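Putative amidohydrolase (Unidentified, PDB 3FEQ) probably acts as a zinc-dependent prolidase of the amidohydrolase superfamily, hydrolysing dipeptides that end in proline. Local coordinates at residues Gly382-Leu385 and Gly389-Ala392; Leu14-Gly19 and Ser351-Ala356; Gly334-Arg339 and Leu346-Ser351; Gln363-Val368 and Gly372-Leu377. All coordinates share one frame; numbering follows the deposited sequence.

Contact 1 (Gly382-Leu385 and Gly389-Ala392); sequences GNPL and GVVA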
loop_
_atom_site.group_PDB
_atom_site.type_symbol
_atom_site.label_atom_id
_atom_site.label_comp_id
_atom_site.label_asym_id
_atom_site.label_seq_id
_atom_site.Cartn_x
_atom_site.Cartn_y
_atom_site.Cartn_z
ATOM N N GLY C 382 18.096 -23.130 -56.731
ATOM C CA GLY C 382 18.807 -22.078 -57.429
ATOM C C GLY C 382 19.999 -21.647 -56.614
ATOM O O GLY C 382 20.238 -22.174 -55.533
ATOM N N ASN C 383 20.745 -20.680 -57.126
ATOM C CA ASN C 383 21.982 -20.275 -56.492
ATOM C C ASN C 383 21.936 -18.817 -56.049
ATOM O O ASN C 383 21.939 -17.910 -56.879
ATOM C CB ASN C 383 23.152 -20.518 -57.436
ATOM C CG ASN C 383 24.433 -19.924 -56.923
ATOM O OD1 ASN C 383 24.826 -20.169 -55.782
ATOM N ND2 ASN C 383 25.077 -19.100 -57.745
ATOM N N PRO C 384 21.892 -18.590 -54.729
ATOM C CA PRO C 384 21.746 -17.258 -54.155
ATOM C C PRO C 384 22.973 -16.399 -54.415
ATOM O O PRO C 384 22.871 -15.174 -54.518
ATOM C CB PRO C 384 21.594 -17.538 -52.656
ATOM C CG PRO C 384 22.255 -18.837 -52.443
ATOM C CD PRO C 384 21.988 -19.625 -53.688
ATOM N N LEU C 385 24.115 -17.052 -54.575
ATOM C CA LEU C 385 25.365 -16.351 -54.778
ATOM C C LEU C 385 25.350 -15.547 -56.074
ATOM O O LEU C 385 26.125 -14.610 -56.218
ATOM C CB LEU C 385 26.529 -17.338 -54.757
ATOM C CG LEU C 385 27.645 -17.100 -53.733
ATOM C CD1 LEU C 385 27.102 -16.411 -52.504
ATOM C CD2 LEU C 385 28.342 -18.404 -53.342
ATOM N N GLY C 389 17.471 -13.177 -55.483
ATOM C CA GLY C 389 16.033 -13.385 -55.480
ATOM C C GLY C 389 15.572 -14.776 -55.077
ATOM O O GLY C 389 14.402 -14.958 -54.767
ATOM N N VAL C 390 16.476 -15.760 -55.073
ATOM C CA VAL C 390 16.097 -17.137 -54.706
ATOM C C VAL C 390 15.857 -17.247 -53.205
ATOM O O VAL C 390 15.297 -18.228 -52.717
ATOM C CB VAL C 390 17.110 -18.234 -55.198
ATOM C CG1 VAL C 390 17.605 -17.943 -56.600
ATOM C CG2 VAL C 390 18.276 -18.398 -54.252
ATOM N N VAL C 391 16.258 -16.204 -52.493
ATOM C CA VAL C 391 16.086 -16.129 -51.062
ATOM C C VAL C 391 15.141 -14.995 -50.717
ATOM O O VAL C 391 14.402 -15.078 -49.746
ATOM C CB VAL C 391 17.422 -15.871 -50.361
ATOM C CG1 VAL C 391 17.250 -15.990 -48.904
ATOM C CG2 VAL C 391 18.451 -16.872 -50.800
ATOM N N ALA C 392 15.145 -13.946 -51.529
ATOM C CA ALA C 392 14.453 -12.709 -51.179
ATOM C C ALA C 392 13.092 -12.569 -51.842
ATOM O O ALA C 392 12.666 -11.461 -52.147
ATOM C CB ALA C 392 15.326 -11.508 -51.504
#

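Contact 2 (Leu14-Gly19 and Ser351-Ala356); sequences LDLERG and SATTVA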
loop_
_atom_site.group_PDB
_atom_site.type_symbol
_atom_site.label_atom_id
_atom_site.label_comp_id
_atom_site.label_asym_id
_atom_site.label_seq_id
_atom_site.Cartn_x
_atom_site.Cartn_y
_atom_site.Cartn_z
ATOM N N LEU C 14 26.746 -24.522 -49.640
ATOM C CA LEU C 14 27.265 -23.176 -49.575
ATOM C C LEU C 14 28.249 -23.085 -48.435
ATOM O O LEU C 14 27.905 -23.332 -47.285
ATOM C CB LEU C 14 26.138 -22.178 -49.355
ATOM C CG LEU C 14 26.291 -20.811 -50.017
ATOM C CD1 LEU C 14 25.136 -19.921 -49.590
ATOM C CD2 LEU C 14 27.624 -20.143 -49.702
ATOM N N ASP C 15 29.484 -22.750 -48.772
ATOM C CA ASP C 15 30.458 -22.393 -47.768
ATOM C C ASP C 15 30.690 -20.903 -47.819
ATOM O O ASP C 15 30.978 -20.347 -48.876
ATOM C CB ASP C 15 31.763 -23.138 -47.994
ATOM C CG ASP C 15 32.689 -23.041 -46.807
ATOM O OD1 ASP C 15 33.363 -21.996 -46.663
ATOM O OD2 ASP C 15 32.734 -24.006 -46.012
ATOM N N LEU C 16 30.600 -20.272 -46.656
ATOM C CA LEU C 16 30.391 -18.838 -46.575
ATOM C C LEU C 16 31.664 -18.032 -46.350
ATOM O O LEU C 16 31.759 -16.890 -46.792
ATOM C CB LEU C 16 29.340 -18.514 -45.515
ATOM C CG LEU C 16 27.912 -18.739 -46.006
ATOM C CD1 LEU C 16 27.040 -19.304 -44.904
ATOM C CD2 LEU C 16 27.336 -17.456 -46.559
ATOM N N GLU C 17 32.646 -18.621 -45.677
ATOM C CA GLU C 17 33.905 -17.924 -45.420
ATOM C C GLU C 17 34.803 -17.923 -46.651
ATOM O O GLU C 17 35.709 -17.097 -46.764
ATOM C CB GLU C 17 34.640 -18.503 -44.205
ATOM C CG GLU C 17 34.623 -20.022 -44.107
ATOM C CD GLU C 17 33.473 -20.551 -43.251
ATOM O OE1 GLU C 17 32.293 -20.312 -43.597
ATOM O OE2 GLU C 17 33.754 -21.224 -42.234
ATOM N N ARG C 18 34.530 -18.833 -47.579
ATOM C CA ARG C 18 35.236 -18.863 -48.851
ATOM C C ARG C 18 34.393 -18.251 -49.959
ATOM O O ARG C 18 34.919 -17.648 -50.889
ATOM C CB ARG C 18 35.642 -20.293 -49.212
ATOM C CG ARG C 18 36.759 -20.853 -48.345
ATOM C CD ARG C 18 36.494 -22.305 -47.973
ATOM N NE ARG C 18 36.876 -23.229 -49.042
ATOM C CZ ARG C 18 36.025 -23.801 -49.893
ATOM N NH1 ARG C 18 34.726 -23.558 -49.805
ATOM N NH2 ARG C 18 36.476 -24.624 -50.830
ATOM N N GLY C 19 33.079 -18.405 -49.853
ATOM C CA GLY C 19 32.155 -17.711 -50.743
ATOM C C GLY C 19 31.884 -18.473 -52.016
ATOM O O GLY C 19 31.665 -17.882 -53.066
ATOM N N SER C 351 25.173 -11.980 -43.383
ATOM C CA SER C 351 24.521 -11.246 -42.310
ATOM C C SER C 351 23.503 -12.111 -41.586
ATOM O O SER C 351 23.316 -11.975 -40.376
ATOM C CB SER C 351 23.851 -9.987 -42.853
ATOM O OG SER C 351 24.811 -8.963 -43.043
ATOM N N ALA C 352 22.876 -13.014 -42.334
ATOM C CA ALA C 352 21.835 -13.889 -41.814
ATOM C C ALA C 352 22.373 -15.243 -41.386
ATOM O O ALA C 352 21.603 -16.119 -41.002
ATOM C CB ALA C 352 20.729 -14.062 -42.846
ATOM N N THR C 353 23.687 -15.428 -41.462
ATOM C CA THR C 353 24.276 -16.722 -41.154
ATOM C C THR C 353 25.464 -16.577 -40.228
ATOM O O THR C 353 25.311 -16.650 -39.005
ATOM C CB THR C 353 24.715 -17.480 -42.416
ATOM O OG1 THR C 353 25.514 -16.617 -43.227
ATOM C CG2 THR C 353 23.509 -17.965 -43.221
ATOM N N THR C 354 26.644 -16.375 -40.803
ATOM C CA THR C 354 27.875 -16.462 -40.025
ATOM C C THR C 354 27.947 -15.316 -39.032
ATOM O O THR C 354 28.254 -15.526 -37.862
ATOM C CB THR C 354 29.146 -16.513 -40.910
ATOM O OG1 THR C 354 29.036 -15.555 -41.968
ATOM C CG2 THR C 354 29.325 -17.903 -41.525
ATOM N N VAL C 355 27.581 -14.121 -39.488
ATOM C CA VAL C 355 27.587 -12.939 -38.628
ATOM C C VAL C 355 26.511 -13.009 -37.562
ATOM O O VAL C 355 26.758 -12.712 -36.395
ATOM C CB VAL C 355 27.397 -11.656 -39.435
ATOM C CG1 VAL C 355 27.551 -10.447 -38.534
ATOM C CG2 VAL C 355 28.408 -11.604 -40.572
ATOM N N ALA C 356 25.311 -13.395 -37.979
ATOM C CA ALA C 356 24.194 -13.551 -37.067
ATOM C C ALA C 356 24.521 -14.538 -35.949
ATOM O O ALA C 356 24.305 -14.238 -34.778
ATOM C CB ALA C 356 22.958 -13.991 -37.825
#

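Contact 3 (Gly334-Arg339 and Leu346-Ser351); sequences GEFRIR and LEALRS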
loop_
_atom_site.group_PDB
_atom_site.type_symbol
_atom_site.label_atom_id
_atom_site.label_comp_id
_atom_site.label_asym_id
_atom_site.label_seq_id
_atom_site.Cartn_x
_atom_site.Cartn_y
_atom_site.Cartn_z
ATOM N N GLY C 334 12.670 -9.810 -48.086
ATOM C CA GLY C 334 13.076 -8.679 -48.907
ATOM C C GLY C 334 14.318 -7.967 -48.420
ATOM O O GLY C 334 15.008 -7.327 -49.210
ATOM N N GLU C 335 14.614 -8.086 -47.126
ATOM C CA GLU C 335 15.798 -7.455 -46.546
ATOM C C GLU C 335 17.103 -7.982 -47.163
ATOM O O GLU C 335 18.086 -7.255 -47.258
ATOM C CB GLU C 335 15.787 -7.576 -45.013
ATOM C CG GLU C 335 17.053 -7.084 -44.291
ATOM C CD GLU C 335 17.098 -5.577 -44.069
ATOM O OE1 GLU C 335 18.214 -5.037 -43.894
ATOM O OE2 GLU C 335 16.030 -4.931 -44.061
ATOM N N PHE C 336 17.083 -9.227 -47.629
ATOM C CA PHE C 336 18.181 -9.779 -48.414
ATOM C C PHE C 336 18.480 -8.953 -49.664
ATOM O O PHE C 336 19.635 -8.607 -49.918
ATOM C CB PHE C 336 17.873 -11.214 -48.828
ATOM C CG PHE C 336 18.184 -12.231 -47.772
ATOM C CD1 PHE C 336 19.483 -12.401 -47.304
ATOM C CD2 PHE C 336 17.185 -13.033 -47.255
ATOM C CE1 PHE C 336 19.770 -13.353 -46.315
ATOM C CE2 PHE C 336 17.469 -13.983 -46.279
ATOM C CZ PHE C 336 18.762 -14.152 -45.820
ATOM N N ARG C 337 17.449 -8.635 -50.444
ATOM C CA ARG C 337 17.669 -7.883 -51.678
ATOM C C ARG C 337 18.187 -6.470 -51.423
ATOM O O ARG C 337 19.131 -6.026 -52.067
ATOM C CB ARG C 337 16.420 -7.858 -52.560
ATOM C CG ARG C 337 16.729 -7.743 -54.061
ATOM C CD ARG C 337 15.960 -8.763 -54.897
ATOM N NE ARG C 337 14.763 -8.162 -55.466
ATOM C CZ ARG C 337 13.587 -8.075 -54.846
ATOM N NH1 ARG C 337 13.418 -8.587 -53.630
ATOM N NH2 ARG C 337 12.566 -7.480 -55.454
ATOM N N ILE C 338 17.597 -5.793 -50.445
ATOM C CA ILE C 338 18.023 -4.454 -50.053
ATOM C C ILE C 338 19.501 -4.436 -49.697
ATOM O O ILE C 338 20.251 -3.557 -50.127
ATOM C CB ILE C 338 17.188 -3.940 -48.873
ATOM C CG1 ILE C 338 15.723 -3.877 -49.283
ATOM C CG2 ILE C 338 17.647 -2.574 -48.435
ATOM C CD1 ILE C 338 14.777 -3.686 -48.132
ATOM N N ARG C 339 19.928 -5.440 -48.951
ATOM C CA ARG C 339 21.312 -5.503 -48.533
ATOM C C ARG C 339 22.249 -5.940 -49.653
ATOM O O ARG C 339 23.391 -5.483 -49.726
ATOM C CB ARG C 339 21.453 -6.413 -47.325
ATOM C CG ARG C 339 20.765 -5.862 -46.131
ATOM C CD ARG C 339 21.364 -6.432 -44.912
ATOM N NE ARG C 339 20.591 -6.079 -43.741
ATOM C CZ ARG C 339 21.096 -6.048 -42.520
ATOM N NH1 ARG C 339 22.378 -6.318 -42.325
ATOM N NH2 ARG C 339 20.317 -5.753 -41.497
ATOM N N LEU C 346 26.986 -11.966 -51.323
ATOM C CA LEU C 346 27.738 -12.769 -50.348
ATOM C C LEU C 346 27.563 -12.183 -48.960
ATOM O O LEU C 346 27.219 -12.885 -48.010
ATOM C CB LEU C 346 29.223 -12.785 -50.680
ATOM C CG LEU C 346 30.032 -14.050 -50.366
ATOM C CD1 LEU C 346 31.461 -13.679 -50.013
ATOM C CD2 LEU C 346 29.423 -14.923 -49.282
ATOM N N GLU C 347 27.807 -10.885 -48.861
ATOM C CA GLU C 347 27.615 -10.161 -47.616
ATOM C C GLU C 347 26.174 -10.262 -47.084
ATOM O O GLU C 347 25.960 -10.499 -45.897
ATOM C CB GLU C 347 28.065 -8.704 -47.776
ATOM C CG GLU C 347 28.060 -7.889 -46.491
ATOM C CD GLU C 347 28.765 -8.577 -45.330
ATOM O OE1 GLU C 347 29.854 -9.158 -45.548
ATOM O OE2 GLU C 347 28.232 -8.519 -44.194
ATOM N N ALA C 348 25.196 -10.136 -47.975
ATOM C CA ALA C 348 23.786 -10.273 -47.602
ATOM C C ALA C 348 23.503 -11.634 -46.963
ATOM O O ALA C 348 22.825 -11.725 -45.941
ATOM C CB ALA C 348 22.901 -10.053 -48.808
ATOM N N LEU C 349 24.082 -12.682 -47.532
ATOM C CA LEU C 349 23.921 -14.003 -46.975
ATOM C C LEU C 349 24.724 -14.200 -45.691
ATOM O O LEU C 349 24.338 -14.996 -44.833
ATOM C CB LEU C 349 24.283 -15.067 -48.007
ATOM C CG LEU C 349 23.424 -15.157 -49.272
ATOM C CD1 LEU C 349 24.029 -16.183 -50.203
ATOM C CD2 LEU C 349 21.985 -15.519 -48.971
ATOM N N ARG C 350 25.829 -13.476 -45.551
ATOM C CA ARG C 350 26.660 -13.609 -44.354
ATOM C C ARG C 350 25.962 -13.023 -43.140
ATOM O O ARG C 350 26.131 -13.511 -42.017
ATOM C CB ARG C 350 28.023 -12.931 -44.533
ATOM C CG ARG C 350 29.112 -13.830 -45.090
ATOM C CD ARG C 350 30.492 -13.369 -44.623
ATOM N NE ARG C 350 31.572 -14.017 -45.374
ATOM C CZ ARG C 350 32.138 -13.521 -46.476
ATOM N NH1 ARG C 350 31.746 -12.348 -46.965
ATOM N NH2 ARG C 350 33.112 -14.192 -47.088
ATOM N N SER C 351 25.173 -11.980 -43.383
ATOM C CA SER C 351 24.521 -11.246 -42.310
ATOM C C SER C 351 23.503 -12.111 -41.586
ATOM O O SER C 351 23.316 -11.975 -40.376
ATOM C CB SER C 351 23.851 -9.987 -42.853
ATOM O OG SER C 351 24.811 -8.963 -43.043
#

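Contact 4 (Gln363-Val368 and Gly372-Leu377); sequences QGQLGV and GAIADL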
loop_
_atom_site.group_PDB
_atom_site.type_symbol
_atom_site.label_atom_id
_atom_site.label_comp_id
_atom_site.label_asym_id
_atom_site.label_seq_id
_atom_site.Cartn_x
_atom_site.Cartn_y
_atom_site.Cartn_z
ATOM N N GLN C 363 28.588 -19.181 -32.417
ATOM C CA GLN C 363 29.633 -19.332 -33.433
ATOM C C GLN C 363 30.068 -20.785 -33.500
ATOM O O GLN C 363 30.420 -21.370 -32.492
ATOM C CB GLN C 363 30.823 -18.387 -33.183
ATOM C CG GLN C 363 31.417 -18.409 -31.757
ATOM C CD GLN C 363 30.681 -17.503 -30.747
ATOM O OE1 GLN C 363 30.596 -17.816 -29.545
ATOM N NE2 GLN C 363 30.172 -16.374 -31.230
ATOM N N GLY C 364 29.902 -21.409 -34.658
ATOM C CA GLY C 364 30.222 -22.823 -34.789
ATOM C C GLY C 364 29.038 -23.724 -34.521
ATOM O O GLY C 364 29.045 -24.888 -34.909
ATOM N N GLN C 365 28.009 -23.185 -33.878
ATOM C CA GLN C 365 26.830 -23.961 -33.527
ATOM C C GLN C 365 25.734 -23.780 -34.567
ATOM O O GLN C 365 25.036 -24.724 -34.913
ATOM C CB GLN C 365 26.324 -23.521 -32.160
ATOM C CG GLN C 365 26.197 -24.625 -31.133
ATOM C CD GLN C 365 27.460 -25.430 -30.977
ATOM O OE1 GLN C 365 27.407 -26.649 -30.803
ATOM N NE2 GLN C 365 28.610 -24.761 -31.046
ATOM N N LEU C 366 25.579 -22.554 -35.047
ATOM C CA LEU C 366 24.613 -22.249 -36.092
ATOM C C LEU C 366 25.312 -21.436 -37.172
ATOM O O LEU C 366 26.466 -21.030 -36.997
ATOM C CB LEU C 366 23.437 -21.450 -35.521
ATOM C CG LEU C 366 22.678 -22.046 -34.331
ATOM C CD1 LEU C 366 21.826 -20.998 -33.687
ATOM C CD2 LEU C 366 21.814 -23.227 -34.734
ATOM N N GLY C 367 24.623 -21.229 -38.293
ATOM C CA GLY C 367 25.105 -20.353 -39.364
ATOM C C GLY C 367 26.264 -20.901 -40.176
ATOM O O GLY C 367 26.870 -20.188 -40.973
ATOM N N VAL C 368 26.577 -22.175 -39.984
ATOM C CA VAL C 368 27.673 -22.801 -40.717
ATOM C C VAL C 368 27.394 -24.291 -40.941
ATOM O O VAL C 368 26.948 -24.983 -40.020
ATOM C CB VAL C 368 29.043 -22.557 -40.011
ATOM C CG1 VAL C 368 29.129 -23.285 -38.671
ATOM C CG2 VAL C 368 30.203 -22.931 -40.920
ATOM N N GLY C 372 29.908 -31.048 -36.561
ATOM C CA GLY C 372 29.737 -30.732 -35.157
ATOM C C GLY C 372 28.681 -29.672 -34.935
ATOM O O GLY C 372 28.202 -29.502 -33.819
ATOM N N ALA C 373 28.315 -28.960 -35.996
ATOM C CA ALA C 373 27.287 -27.921 -35.912
ATOM C C ALA C 373 25.865 -28.487 -35.836
ATOM O O ALA C 373 25.648 -29.675 -36.039
ATOM C CB ALA C 373 27.420 -26.941 -37.080
ATOM N N ILE C 374 24.901 -27.623 -35.533
ATOM C CA ILE C 374 23.501 -28.023 -35.403
ATOM C C ILE C 374 22.804 -28.042 -36.764
ATOM O O ILE C 374 23.046 -27.176 -37.606
ATOM C CB ILE C 374 22.748 -27.073 -34.469
ATOM C CG1 ILE C 374 23.435 -27.021 -33.111
ATOM C CG2 ILE C 374 21.300 -27.479 -34.337
ATOM C CD1 ILE C 374 22.895 -25.948 -32.213
ATOM N N ALA C 375 21.925 -29.019 -36.961
ATOM C CA ALA C 375 21.412 -29.322 -38.275
ATOM C C ALA C 375 20.233 -28.438 -38.655
ATOM O O ALA C 375 19.111 -28.916 -38.876
ATOM C CB ALA C 375 21.051 -30.766 -38.362
ATOM N N ASP C 376 20.511 -27.141 -38.751
ATOM C CA ASP C 376 19.534 -26.163 -39.205
ATOM C C ASP C 376 19.857 -25.807 -40.644
ATOM O O ASP C 376 20.758 -25.019 -40.906
ATOM C CB ASP C 376 19.579 -24.911 -38.322
ATOM C CG ASP C 376 18.806 -25.075 -37.009
ATOM O OD1 ASP C 376 18.416 -26.216 -36.675
ATOM O OD2 ASP C 376 18.598 -24.061 -36.303
ATOM N N LEU C 377 19.146 -26.432 -41.572
ATOM C CA LEU C 377 19.466 -26.326 -42.986
ATOM C C LEU C 377 18.297 -25.816 -43.793
ATOM O O LEU C 377 17.133 -26.077 -43.477
ATOM C CB LEU C 377 19.884 -27.680 -43.560
ATOM C CG LEU C 377 21.304 -28.212 -43.335
ATOM C CD1 LEU C 377 22.301 -27.091 -43.034
ATOM C CD2 LEU C 377 21.301 -29.258 -42.228
HETATM O O HOH W 1 24.649 -24.881 -38.298
#

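Contact 1 (Gly382-Leu385 and Gly389-Ala392)
The puckered ring of Pro384 offers one broad face to Val390. The methyl CG2 of Val390 is 3.7 Å from Pro384 N, 3.8 Å from Pro384 CB and 4.0 Å from Pro384 CD, a nearly even spread that places it above the ring rather than at a rim. Val391 approaches from the same side but further out, its CG2 lying 3.7 Å from Pro384 CB and reaching past that corner of the ring. At the CB edge, slightly toward the other face, comes Leu349 of helix 345-351. The flat side-chain group is the amide of Asn383, whose CB points away from the valines; its OD1 receives a weak bond from Leu385 N at 3.4 Å, the geometry of an Asx turn.

Both segments belong to the loop that leaves strand 377-380 and returns to strand 398-403, in the beta-structure beside the barrel of this amidohydrolase. The chain doubles back within a few residues: Pro384 and Val390 have CA atoms 5.7 Å apart, and a short 3-10 turn ends at Val390. With chi1 at -41°, Val390 places CG2 between its own N and carbonyl carbon, and that rotation lays the methyl across the proline. Val391 has CG1 anti to its N (chi1 -172°), leaving CG2 for Pro384, while its side chain also packs on Phe336 and on Phe61 of strand 56-66. No hydrogen bond joins the segments, although Gly382 O is held from outside by Thr56 OG1.

Contact 2 (Leu14-Gly19 and Ser351-Ala356)
Leu16 meets Thr353 and Thr354 in a small, mostly apolar contact between two parts of the chain that are far apart in sequence. It joins the turn that follows strand 11-15, in the beta-structure formed by the N- and C-terminal parts of the chain, to the start of helix 354-359 in the amidohydrolase barrel region. Leu16 reaches across with two parts of its side chain. Its CD1 methyl rests against an oxygen, 3.5 Å from Thr353 OG1, and lies 3.9 Å from CB and 4.1 Å from CG2 of that threonine, the two side chains running aslant to each other. Closer to the backbone, Leu16 CB stands 4.0 Å from Thr354 CG2. Further out, the folded side chain of Glu17 brings OE1 to 4.3 Å from the same Thr354 methyl.

In both threonines chi1 (50° in Thr353, 43° in Thr354) sets OG1 between N and the carbonyl carbon, leaving CG2 anti to that carbon; in Thr354 this turns the methyl toward Leu16. The turn carrying Leu16 is closed by its own backbone, Gly19 N donating to Asp15 O at 3.0 Å. Thr353 occupies the N-cap position of the new helix, yet its hydroxyl makes no capping bond; it is hydrogen-bonded instead to Leu349 O, near the end of the preceding helix. Leu16 also packs on Leu349 and on Pro59 of strand 56-66.

With the buried hydroxyl of Thr353 satisfied on its own side, van der Waals fit rather than polar pairing operates between these two segments.

Contact 3 (Gly334-Arg339 and Leu346-Ser351)
Ala348 is the first residue of helix 346-351 to meet the other helix, and it does so with two groups. Its CB points at the backbone of helix 335-339, 3.7 Å from Phe336 O and 4.2 Å from Arg339 CB, and the CA atoms of Ala348 and Arg339 come within 5.5 Å. Its carbonyl O lies at the edge of the Phe336 ring, near the ring plane, 3.5 Å from CE1.

One residue on, Leu349 brings CD2 to 4.1 Å from Phe336 CE1, the two side chains crossing at about a right angle. The pair of helices forms a steeply inclined antiparallel hairpin: the directions of the two short axes differ by 137°, and they pass 8.7 Å apart at the closest. It follows the zinc ligand Asp323 in the chain, in the region after the last strand expected of an amidohydrolase barrel. Phe336 is further enclosed by Phe61, edge-to-face, and by Phe320.

Ser351 ends the walk beside the guanidinium of Arg339, but it is modelled in two conformers, so that approach is doubtful; in the conformer described here its OG is hydrogen-bonded to Met318 O. Arg339 is held mainly by Glu335 of its own helix: its chain is extended from CG to NE, and NE donates to the anti lone pair of Glu335 OE1 at 2.6 Å, nearly in the guanidinium plane. Arg339 NH1 adds a weak bond to Gly319 O. Glu335 OE2 in turn accepts from Val275 N, tying this salt bridge to helix 274-282.

Contact 4 (Gln363-Val368 and Gly372-Leu377)
Ile374 lies obliquely across both Gln365 and Leu366, and its end methyl touches each of them. Ile374 CD1 is 3.7 Å from Gln365 CG, a contact made before the glutamine chain bends at chi2 (53°) toward its amide, and 3.9 Å from Leu366 CD2. That same leucine methyl also lies 3.7 Å from Asp376 OD2, so Leu366 is bordered by an aliphatic side chain and a carboxylate. The charge of Asp376 is met elsewhere: OD2 forms a salt bridge with Arg128, and OD1 accepts from Arg404 N.

Beneath these side chains the backbones are joined directly. Ile374 N donates to Gln365 O at 3.0 Å, an almost straight bond (162° at the hydrogen), with the donor tilted 19° from the carbonyl plane. Ala373 turns its CB into a group of carbonyls, 3.4 Å from Gly364 O and 3.6 Å from Val368 O. A water lies 2.9 Å from both Val368 O and Ile374 O and may bridge the two arms of the loop.

Past Ile374 the chain makes an inverse gamma turn centred on Ala375, closed by Asp376 N donating to Ile374 O, and then enters strand 377-380. This glycine-rich loop running into an Ala-Asp-Leu sequence is typical of amidohydrolases, where it leads the chain from the last barrel helices back into the small beta-domain.

Overall arrangement
The four contacts follow the junction between the barrel and the beta-structure beside it. Contact 2 spans most of the chain, from residue 14 to 356, and contact 3 is nested within that span; contacts 4 and 1 then follow in series as the chain returns to the beta-structure. Contacts 2 and 3 share Ser351, where helix 345-351 passes into helix 354-359, and their centres are 11 Å apart. The centres of contacts 1 and 3 are 10 Å apart, and the two pack together through Phe336 and Leu349, while contact 4 touches contact 2 through Gly367. Contacts 1 and 4, with centres 20 Å apart, do not touch. The helices after zinc ligand Asp323 are thus packed against the neighbouring beta-structure.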